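Regulatory protein MarR (Planctomyces limnophilus, PDB 3U2R) probably binds DNA as a MarR-type transcription regulator, with a helix-turn-helix domain typical of that family. Local coordinates at residues D14-T17 with Q18-L22; R56-P60 with E61-T65; D84-D88 with R89-L93. One frame throughout, in Å; residues are numbered along the deposited sequence.

Contact 1. Residues D14-T17 with Q18-L22; sequences DSLT and QEAYL
T17 reaches forward over the first turn of helix 18-40 with both its hydroxyl and its carbonyl. Its OG1 accepts from A20 N at 3.2 Å in a nearly straight bond, while T17 O accepts from Y21 N at 2.9 Å, the donor lying close to the line of the carbonyl bond. The first torsion explains the hydroxyl's role: at chi1 60°, OG1 sits between the backbone N and the carbonyl carbon, which turns it toward the helix start and leaves the methyl CG2 anti to the carbonyl carbon. Here OG1 also touches A20 CB at 3.5 Å, and it is gripped a second time by a hydrogen bond to E35 of the second subunit. A valine in place of T17 would keep the bulk but lack the hydroxyl, and would probably leave A20 N without its cap and E35 of the second subunit without this partner. E19 curls alongside: its chain bends at chi2 (84°), carrying OE1 to 4.0 Å from T17 CB, and its carboxylate forms a salt bridge with R53 of the second subunit. Just before T17, L16 lays its aliphatic chain against the same turn. L16 CB meets A20 CB at 4.0 Å and Y21 CB at 4.2 Å, whereas the branch CD1 lies over the backbone of Y21. The Y21 ring itself swings away from L16 and packs edge-to-face with W25. T17 is thus a threonine N-cap, and the pairing of L16 before it with Y21, the fourth residue of the helix, resembles a hydrophobic staple, though L16 meets only CB and backbone of Y21; together they start helix 18-40 beside the second subunit.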
ATOM      1  N   ASP A  14      23.172   8.098  -7.951  1.00 80.58           N
ATOM      2  CA  ASP A  14      23.312   8.422  -9.390  1.00 83.00           C
ATOM      3  C   ASP A  14      21.999   9.065  -9.889  1.00 77.00           C
ATOM      4  O   ASP A  14      21.010   9.022  -9.180  1.00 72.06           O
ATOM      5  CB  ASP A  14      23.682   7.150 -10.245  1.00 88.28           C
ATOM      6  CG  ASP A  14      24.429   7.376 -11.552  1.00112.09           C
ATOM      7  OD1 ASP A  14      24.635   8.556 -11.927  1.00117.47           O
ATOM      8  OD2 ASP A  14      24.763   6.367 -12.232  1.00120.30           O
ATOM      9  N   SER A  15      21.992   9.627 -11.113  1.00 71.66           N
ATOM     10  CA  SER A  15      20.887  10.410 -11.608  1.00 68.42           C
ATOM     11  C   SER A  15      19.536   9.688 -11.623  1.00 64.69           C
ATOM     12  O   SER A  15      19.356   8.604 -12.178  1.00 61.62           O
ATOM     13  CB  SER A  15      21.167  10.967 -12.992  1.00 77.70           C
ATOM     14  OG  SER A  15      22.083  12.045 -12.898  1.00 89.43           O
ATOM     15  N   LEU A  16      18.623  10.325 -10.930  1.00 55.91           N
ATOM     16  CA  LEU A  16      17.233  10.025 -10.891  1.00 52.84           C
ATOM     17  C   LEU A  16      16.521  11.155 -11.599  1.00 54.14           C
ATOM     18  O   LEU A  16      17.042  12.250 -11.689  1.00 53.14           O
ATOM     19  CB  LEU A  16      16.781   9.937  -9.406  1.00 50.05           C
ATOM     20  CG  LEU A  16      17.176   8.658  -8.639  1.00 54.36           C
ATOM     21  CD1 LEU A  16      16.762   8.755  -7.152  1.00 52.37           C
ATOM     22  CD2 LEU A  16      16.545   7.408  -9.280  1.00 48.19           C
ATOM     23  N   THR A  17      15.325  10.948 -12.067  1.00 51.61           N
ATOM     24  CA  THR A  17      14.528  12.102 -12.530  1.00 50.63           C
ATOM     25  C   THR A  17      14.283  12.971 -11.316  1.00 48.92           C
ATOM     26  O   THR A  17      14.292  12.453 -10.195  1.00 41.57           O
ATOM     27  CB  THR A  17      13.183  11.674 -13.142  1.00 53.29           C
ATOM     28  OG1 THR A  17      12.437  10.958 -12.139  1.00 44.33           O
ATOM     29  CG2 THR A  17      13.366  10.870 -14.386  1.00 48.89           C
ATOM     30  N   GLN A  18      14.036  14.258 -11.505  1.00 46.52           N
ATOM     31  CA  GLN A  18      13.769  15.168 -10.388  1.00 45.77           C
ATOM     32  C   GLN A  18      12.697  14.640  -9.467  1.00 48.48           C
ATOM     33  O   GLN A  18      12.835  14.659  -8.218  1.00 46.82           O
ATOM     34  CB  GLN A  18      13.367  16.568 -10.914  1.00 48.66           C
ATOM     35  CG  GLN A  18      13.413  17.671  -9.852  1.00 75.83           C
ATOM     36  CD  GLN A  18      13.079  19.018 -10.476  1.00101.13           C
ATOM     37  OE1 GLN A  18      13.904  19.634 -11.196  1.00 89.14           O
ATOM     38  NE2 GLN A  18      11.834  19.471 -10.279  1.00 94.12           N
ATOM     39  N   GLU A  19      11.616  14.138 -10.074  1.00 47.69           N
ATOM     40  CA  GLU A  19      10.475  13.564  -9.329  1.00 44.89           C
ATOM     41  C   GLU A  19      10.886  12.341  -8.497  1.00 48.12           C
ATOM     42  O   GLU A  19      10.516  12.267  -7.348  1.00 48.69           O
ATOM     43  CB  GLU A  19       9.327  13.185 -10.279  1.00 48.28           C
ATOM     44  CG  GLU A  19       8.672  14.402 -10.924  1.00 59.93           C
ATOM     45  CD  GLU A  19       9.325  14.964 -12.171  1.00 83.03           C
ATOM     46  OE1 GLU A  19      10.142  14.251 -12.807  1.00 77.50           O
ATOM     47  OE2 GLU A  19       8.993  16.120 -12.526  1.00 78.41           O
ATOM     48  N   ALA A  20      11.671  11.412  -9.033  1.00 44.77           N
ATOM     49  CA  ALA A  20      12.130  10.278  -8.238  1.00 42.40           C
ATOM     50  C   ALA A  20      13.065  10.732  -7.113  1.00 46.99           C
ATOM     51  O   ALA A  20      13.008  10.175  -5.996  1.00 44.22           O
ATOM     52  CB  ALA A  20      12.818   9.241  -9.116  1.00 44.61           C
ATOM     53  N   TYR A  21      13.909  11.746  -7.398  1.00 43.78           N
ATOM     54  CA  TYR A  21      14.849  12.326  -6.420  1.00 44.50           C
ATOM     55  C   TYR A  21      14.093  12.976  -5.238  1.00 43.82           C
ATOM     56  O   TYR A  21      14.482  12.765  -4.082  1.00 41.34           O
ATOM     57  CB  TYR A  21      15.786  13.331  -7.123  1.00 50.33           C
ATOM     58  CG  TYR A  21      16.726  14.088  -6.212  1.00 56.71           C
ATOM     59  CD1 TYR A  21      17.885  13.497  -5.729  1.00 60.67           C
ATOM     60  CD2 TYR A  21      16.475  15.408  -5.860  1.00 59.23           C
ATOM     61  CE1 TYR A  21      18.791  14.212  -4.937  1.00 62.99           C
ATOM     62  CE2 TYR A  21      17.368  16.132  -5.066  1.00 61.15           C
ATOM     63  CZ  TYR A  21      18.533  15.535  -4.617  1.00 68.88           C
ATOM     64  OH  TYR A  21      19.424  16.214  -3.804  1.00 72.44           O
ATOM     65  N   LEU A  22      13.016  13.739  -5.512  1.00 41.02           N
ATOM     66  CA  LEU A  22      12.175  14.319  -4.449  1.00 40.97           C
ATOM     67  C   LEU A  22      11.457  13.251  -3.711  1.00 41.93           C
ATOM     68  O   LEU A  22      11.392  13.316  -2.493  1.00 39.13           O
ATOM     69  CB  LEU A  22      11.151  15.314  -4.990  1.00 44.25           C
ATOM     70  CG  LEU A  22      11.783  16.540  -5.604  1.00 54.92           C
ATOM     71  CD1 LEU A  22      10.816  17.214  -6.542  1.00 59.26           C
ATOM     72  CD2 LEU A  22      12.263  17.535  -4.532  1.00 60.88           C
TER

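Contact 2. Residues R56-P60 with E61-T65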
ATOM      1  N   ARG A  56      27.556  -3.513  20.543  1.00 49.62           N
ATOM      2  CA  ARG A  56      26.989  -4.817  20.928  1.00 52.06           C
ATOM      3  C   ARG A  56      27.568  -5.938  20.082  1.00 57.61           C
ATOM      4  O   ARG A  56      27.823  -7.006  20.622  1.00 57.71           O
ATOM      5  CB  ARG A  56      25.443  -4.837  20.823  1.00 53.90           C
ATOM      6  CG  ARG A  56      24.840  -6.217  21.255  1.00 63.56           C
ATOM      7  CD  ARG A  56      23.362  -6.214  21.633  1.00 57.30           C
ATOM      8  NE  ARG A  56      22.454  -5.650  20.618  1.00 69.57           N
ATOM      9  CZ  ARG A  56      21.126  -5.495  20.785  1.00 91.44           C
ATOM     10  NH1 ARG A  56      20.387  -4.939  19.829  1.00 66.47           N
ATOM     11  NH2 ARG A  56      20.534  -5.878  21.919  1.00 75.50           N
ATOM     12  N   SER A  57      27.835  -5.683  18.774  1.00 55.98           N
ATOM     13  CA  SER A  57      28.362  -6.708  17.861  1.00 59.05           C
ATOM     14  C   SER A  57      29.754  -7.191  18.231  1.00 64.90           C
ATOM     15  O   SER A  57      30.137  -8.258  17.771  1.00 70.75           O
ATOM     16  CB  SER A  57      28.368  -6.212  16.414  1.00 63.49           C
ATOM     17  OG  SER A  57      29.330  -5.189  16.185  1.00 71.79           O
ATOM     18  N   VAL A  58      30.512  -6.430  19.030  1.00 58.81           N
ATOM     19  CA  VAL A  58      31.855  -6.824  19.487  1.00 58.50           C
ATOM     20  C   VAL A  58      31.891  -7.044  21.032  1.00 61.49           C
ATOM     21  O   VAL A  58      32.887  -7.565  21.522  1.00 63.13           O
ATOM     22  CB  VAL A  58      32.924  -5.797  19.014  1.00 61.48           C
ATOM     23  CG1 VAL A  58      32.927  -5.702  17.485  1.00 62.47           C
ATOM     24  CG2 VAL A  58      32.699  -4.403  19.622  1.00 59.53           C
ATOM     25  N   HIS A  59      30.839  -6.638  21.802  1.00 56.57           N
ATOM     26  CA  HIS A  59      30.771  -6.819  23.273  1.00 55.41           C
ATOM     27  C   HIS A  59      31.197  -8.248  23.622  1.00 59.23           C
ATOM     28  O   HIS A  59      30.817  -9.178  22.901  1.00 58.92           O
ATOM     29  CB  HIS A  59      29.336  -6.570  23.801  1.00 55.68           C
ATOM     30  CG  HIS A  59      29.259  -6.633  25.285  1.00 60.54           C
ATOM     31  ND1 HIS A  59      28.893  -7.794  25.932  1.00 64.82           N
ATOM     32  CD2 HIS A  59      29.604  -5.694  26.216  1.00 62.79           C
ATOM     33  CE1 HIS A  59      29.070  -7.554  27.231  1.00 65.32           C
ATOM     34  NE2 HIS A  59      29.474  -6.300  27.448  1.00 64.17           N
ATOM     35  N   PRO A  60      32.018  -8.480  24.639  1.00 55.92           N
ATOM     36  CA  PRO A  60      32.556  -7.546  25.644  1.00 55.18           C
ATOM     37  C   PRO A  60      33.773  -6.734  25.190  1.00 59.16           C
ATOM     38  O   PRO A  60      34.281  -5.925  25.983  1.00 55.73           O
ATOM     39  CB  PRO A  60      32.922  -8.490  26.788  1.00 58.89           C
ATOM     40  CG  PRO A  60      33.425  -9.711  26.044  1.00 65.77           C
ATOM     41  CD  PRO A  60      32.440  -9.867  24.922  1.00 60.19           C
ATOM     42  N   GLU A  61      34.241  -6.910  23.929  1.00 58.27           N
ATOM     43  CA  GLU A  61      35.379  -6.121  23.483  1.00 58.38           C
ATOM     44  C   GLU A  61      34.938  -4.719  23.122  1.00 60.65           C
ATOM     45  O   GLU A  61      33.776  -4.501  22.808  1.00 59.28           O
ATOM     46  CB  GLU A  61      36.052  -6.755  22.285  1.00 61.37           C
ATOM     47  CG  GLU A  61      36.722  -8.082  22.580  1.00 69.48           C
ATOM     48  CD  GLU A  61      37.013  -8.853  21.305  1.00100.07           C
ATOM     49  OE1 GLU A  61      38.177  -9.277  21.142  1.00 90.84           O
ATOM     50  OE2 GLU A  61      36.100  -8.990  20.452  1.00 99.12           O
ATOM     51  N   GLY A  62      35.869  -3.789  23.181  1.00 59.61           N
ATOM     52  CA  GLY A  62      35.646  -2.401  22.814  1.00 58.60           C
ATOM     53  C   GLY A  62      36.073  -2.178  21.383  1.00 63.72           C
ATOM     54  O   GLY A  62      36.619  -3.076  20.746  1.00 67.33           O
HETATM   55  N   MSE A  63      35.806  -0.988  20.873  1.00 56.37           N
HETATM   56  CA  MSE A  63      36.199  -0.561  19.539  1.00 54.54           C
HETATM   57  C   MSE A  63      36.815   0.839  19.648  1.00 54.30           C
HETATM   58  O   MSE A  63      36.300   1.694  20.389  1.00 48.52           O
HETATM   59  CB  MSE A  63      34.966  -0.569  18.631  1.00 54.92           C
HETATM   60  CG  MSE A  63      35.294  -0.286  17.203  1.00 62.05           C
HETATM   61 SE   MSE A  63      33.745  -0.483  15.998  0.90 64.61          SE
HETATM   62  CE  MSE A  63      33.380  -2.510  16.088  1.00 61.82           C
ATOM     63  N   ALA A  64      37.908   1.071  18.898  1.00 55.02           N
ATOM     64  CA  ALA A  64      38.579   2.370  18.803  1.00 55.50           C
ATOM     65  C   ALA A  64      37.634   3.383  18.280  1.00 57.83           C
ATOM     66  O   ALA A  64      36.898   3.083  17.325  1.00 58.56           O
ATOM     67  CB  ALA A  64      39.780   2.293  17.870  1.00 59.08           C
ATOM     68  N   THR A  65      37.665   4.591  18.865  1.00 52.73           N
ATOM     69  CA  THR A  65      36.801   5.713  18.459  1.00 54.35           C
ATOM     70  C   THR A  65      36.890   5.953  16.920  1.00 61.51           C
ATOM     71  O   THR A  65      35.865   6.127  16.272  1.00 61.09           O
ATOM     72  CB  THR A  65      37.206   6.961  19.277  1.00 64.57           C
ATOM     73  OG1 THR A  65      37.053   6.659  20.672  1.00 64.34           O
ATOM     74  CG2 THR A  65      36.399   8.208  18.915  1.00 67.10           C
TER
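V58 and E61 close a tight turn at the end of helix 46-58, where E61 N donates to V58 O at 2.8 Å across a cis peptide bond between H59 and P60. The bond is bent, with 138° at the hydrogen, and the donor approaches tilted from the carbonyl plane. Just beyond it, the E61 side chain stays close to the same acceptor: E61 CB comes to 3.4 Å from V58 O, and the rest of the chain runs on extended from there. Within the turn P60 CB lies over one face of the H59 ring, 4.0 Å above its plane and over its centre, reminiscent of the aromatic–proline packing seen at cis prolines. With H59 and P60 at the two central positions and the cis bond between them, this is a type VIa beta turn, and it carries the chain from helix 46-58 to strand 63-64 of the winged helix-turn-helix fold. V58 turns its two methyls toward what follows. CG2, lodged between the backbone N and the carbonyl carbon of its own residue, reaches E61 O at 3.4 Å; V58 CG1 meets the terminal methyl CE of M63, a selenomethionine, at 3.5 Å. The M63 chain leaves the backbone extended and then bends at its last torsion (chi3 -67°), which brings CE back toward the valine, the two side chains crossing at about a right angle. M63 is buried, and it also packs on L54 and L55 of helix 46-58 and on I68 and R71 of helix 65-71, while its backbone pairs with V106 of strand 103-108.

Contact 3. Residues D84-D88 with R89-L93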
ATOM      1  N   ASP A  84      30.554  10.931  24.590  1.00 54.08           N
ATOM      2  CA  ASP A  84      30.613  11.598  25.896  1.00 53.86           C
ATOM      3  C   ASP A  84      29.263  11.481  26.588  1.00 57.93           C
ATOM      4  O   ASP A  84      29.218  11.198  27.770  1.00 57.34           O
ATOM      5  CB  ASP A  84      30.939  13.128  25.768  1.00 57.46           C
ATOM      6  CG  ASP A  84      32.347  13.587  25.422  1.00 70.80           C
ATOM      7  OD1 ASP A  84      33.268  12.724  25.373  1.00 67.44           O
ATOM      8  OD2 ASP A  84      32.544  14.839  25.242  1.00 78.87           O
ATOM      9  N   ARG A  85      28.167  11.763  25.855  1.00 53.70           N
ATOM     10  CA  ARG A  85      26.810  11.659  26.400  1.00 55.12           C
ATOM     11  C   ARG A  85      26.526  10.235  26.821  1.00 56.56           C
ATOM     12  O   ARG A  85      26.011  10.015  27.919  1.00 57.82           O
ATOM     13  CB  ARG A  85      25.755  12.119  25.373  1.00 60.85           C
ATOM     14  CG  ARG A  85      25.737  13.637  25.179  1.00 79.28           C
ATOM     15  CD  ARG A  85      24.660  14.061  24.194  1.00 97.84           C
ATOM     16  NE  ARG A  85      25.125  14.020  22.806  1.00106.05           N
ATOM     17  CZ  ARG A  85      24.339  14.100  21.733  1.00115.91           C
ATOM     18  NH1 ARG A  85      23.017  14.217  21.869  1.00107.16           N
ATOM     19  NH2 ARG A  85      24.865  14.048  20.513  1.00 86.37           N
ATOM     20  N   LEU A  86      26.886   9.259  25.963  1.00 48.70           N
ATOM     21  CA  LEU A  86      26.710   7.833  26.298  1.00 46.07           C
ATOM     22  C   LEU A  86      27.556   7.420  27.514  1.00 49.07           C
ATOM     23  O   LEU A  86      27.073   6.660  28.344  1.00 50.26           O
ATOM     24  CB  LEU A  86      27.048   6.914  25.117  1.00 44.09           C
ATOM     25  CG  LEU A  86      26.209   7.110  23.872  1.00 47.30           C
ATOM     26  CD1 LEU A  86      26.659   6.127  22.823  1.00 45.70           C
ATOM     27  CD2 LEU A  86      24.701   6.993  24.227  1.00 45.86           C
ATOM     28  N   ASP A  87      28.773   7.900  27.617  1.00 47.33           N
ATOM     29  CA  ASP A  87      29.665   7.684  28.820  1.00 46.03           C
ATOM     30  C   ASP A  87      29.070   8.317  30.057  1.00 53.65           C
ATOM     31  O   ASP A  87      29.031   7.669  31.108  1.00 55.26           O
ATOM     32  CB  ASP A  87      31.034   8.299  28.590  1.00 49.84           C
ATOM     33  CG  ASP A  87      32.149   7.673  29.422  1.00 60.14           C
ATOM     34  OD1 ASP A  87      31.908   7.344  30.577  1.00 57.94           O
ATOM     35  OD2 ASP A  87      33.270   7.537  28.908  1.00 70.01           O
ATOM     36  N   ASP A  88      28.515   9.545  29.951  1.00 49.66           N
ATOM     37  CA  ASP A  88      27.959  10.172  31.152  1.00 50.26           C
ATOM     38  C   ASP A  88      26.772   9.407  31.664  1.00 53.91           C
ATOM     39  O   ASP A  88      26.547   9.382  32.855  1.00 52.39           O
ATOM     40  CB  ASP A  88      27.561  11.633  30.885  1.00 54.29           C
ATOM     41  CG  ASP A  88      28.746  12.529  30.593  1.00 69.20           C
ATOM     42  OD1 ASP A  88      29.876  12.215  31.080  1.00 69.29           O
ATOM     43  OD2 ASP A  88      28.561  13.532  29.872  1.00 82.31           O
ATOM     44  N   ARG A  89      25.999   8.791  30.751  1.00 53.17           N
ATOM     45  CA  ARG A  89      24.848   7.983  31.112  1.00 52.54           C
ATOM     46  C   ARG A  89      25.242   6.553  31.606  1.00 53.88           C
ATOM     47  O   ARG A  89      24.350   5.767  31.933  1.00 53.78           O
ATOM     48  CB  ARG A  89      23.908   7.830  29.914  1.00 55.22           C
ATOM     49  CG  ARG A  89      23.426   9.136  29.252  1.00 74.90           C
ATOM     50  CD  ARG A  89      21.986   9.492  29.523  1.00 78.29           C
ATOM     51  NE  ARG A  89      21.002   8.461  29.156  1.00 64.37           N
ATOM     52  CZ  ARG A  89      20.325   8.371  28.012  1.00 73.80           C
ATOM     53  NH1 ARG A  89      20.550   9.234  27.019  1.00 62.20           N
ATOM     54  NH2 ARG A  89      19.420   7.413  27.846  1.00 60.95           N
ATOM     55  N   GLY A  90      26.530   6.214  31.657  1.00 48.62           N
ATOM     56  CA  GLY A  90      26.972   4.884  32.094  1.00 45.32           C
ATOM     57  C   GLY A  90      26.628   3.826  31.051  1.00 46.91           C
ATOM     58  O   GLY A  90      26.512   2.658  31.362  1.00 45.24           O
ATOM     59  N   LEU A  91      26.379   4.216  29.793  1.00 46.07           N
ATOM     60  CA  LEU A  91      25.955   3.241  28.775  1.00 43.84           C
ATOM     61  C   LEU A  91      27.144   2.607  28.038  1.00 47.94           C
ATOM     62  O   LEU A  91      26.975   1.555  27.404  1.00 46.75           O
ATOM     63  CB  LEU A  91      25.005   3.903  27.762  1.00 43.36           C
ATOM     64  CG  LEU A  91      23.702   4.415  28.336  1.00 47.27           C
ATOM     65  CD1 LEU A  91      22.975   5.163  27.274  1.00 47.70           C
ATOM     66  CD2 LEU A  91      22.799   3.281  28.883  1.00 47.79           C
ATOM     67  N   VAL A  92      28.299   3.281  28.057  1.00 45.15           N
ATOM     68  CA  VAL A  92      29.543   2.818  27.447  1.00 44.44           C
ATOM     69  C   VAL A  92      30.697   3.063  28.404  1.00 48.67           C
ATOM     70  O   VAL A  92      30.549   3.859  29.306  1.00 49.10           O
ATOM     71  CB  VAL A  92      29.827   3.461  26.110  1.00 47.39           C
ATOM     72  CG1 VAL A  92      28.695   3.218  25.139  1.00 46.67           C
ATOM     73  CG2 VAL A  92      30.146   4.951  26.267  1.00 48.69           C
ATOM     74  N   LEU A  93      31.788   2.322  28.257  1.00 45.88           N
ATOM     75  CA  LEU A  93      32.985   2.468  29.094  1.00 45.69           C
ATOM     76  C   LEU A  93      34.197   2.775  28.204  1.00 49.24           C
ATOM     77  O   LEU A  93      34.507   2.019  27.299  1.00 45.26           O
ATOM     78  CB  LEU A  93      33.221   1.214  29.912  1.00 45.67           C
ATOM     79  CG  LEU A  93      34.371   1.312  30.916  1.00 53.01           C
ATOM     80  CD1 LEU A  93      34.072   2.294  31.999  1.00 52.61           C
ATOM     81  CD2 LEU A  93      34.688   0.027  31.477  1.00 54.38           C
TER
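A Schellman motif ends helix 78-88, with L86 and L91 as its outer pair: L91 N donates to L86 O at 2.9 Å, and inside that bond G90 N reaches D87 O, also at 2.9 Å but from well above the carbonyl plane. G90 has the positive phi (71°) that reverses the chain, a conformation glycine adopts without strain. The apolar half of the motif is present too. L86 CD2 meets L91 CD1 at 4.0 Å, the two side chains crossing nearly at right angles. Beside this pair, V92 CG2 settles at 3.8 Å from L86 CB and 3.5 Å from D87 N. R89 folds back over the same end: with bends at chi2 and chi3 its guanidinium turns one face to L91 CD1, and its nitrogens are hydrogen-bonded to the carbonyls of F42 and E43. The last turn therefore has its carbonyls at L86 and D87 satisfied by amides beyond the helix, while a leucine–valine patch and an arginine tied to the loop between helices 18-40 and 46-58 probably help fix the direction in which strand 92-97 departs.

In the fold
The three contacts follow one another along the chain, each joining neighbouring segments at a helix end. Contact 1 starts helix 18-40; contact 2 ends helix 46-58 and leads into strand 63-64; contact 3 ends helix 78-88 and leads into strand 92-97. Contacts 2 and 3 lie together, centres about 14 Å apart, and feed the two outer strands of one three-stranded antiparallel sheet, whose middle strand is 103-108. Contact 1 is on the opposite side of the chain's centre, its centre about 38 Å from that of contact 2 and 40 Å from that of contact 3. It meets the second subunit, consistent with a split between subunit association and a probable DNA-binding winged helix.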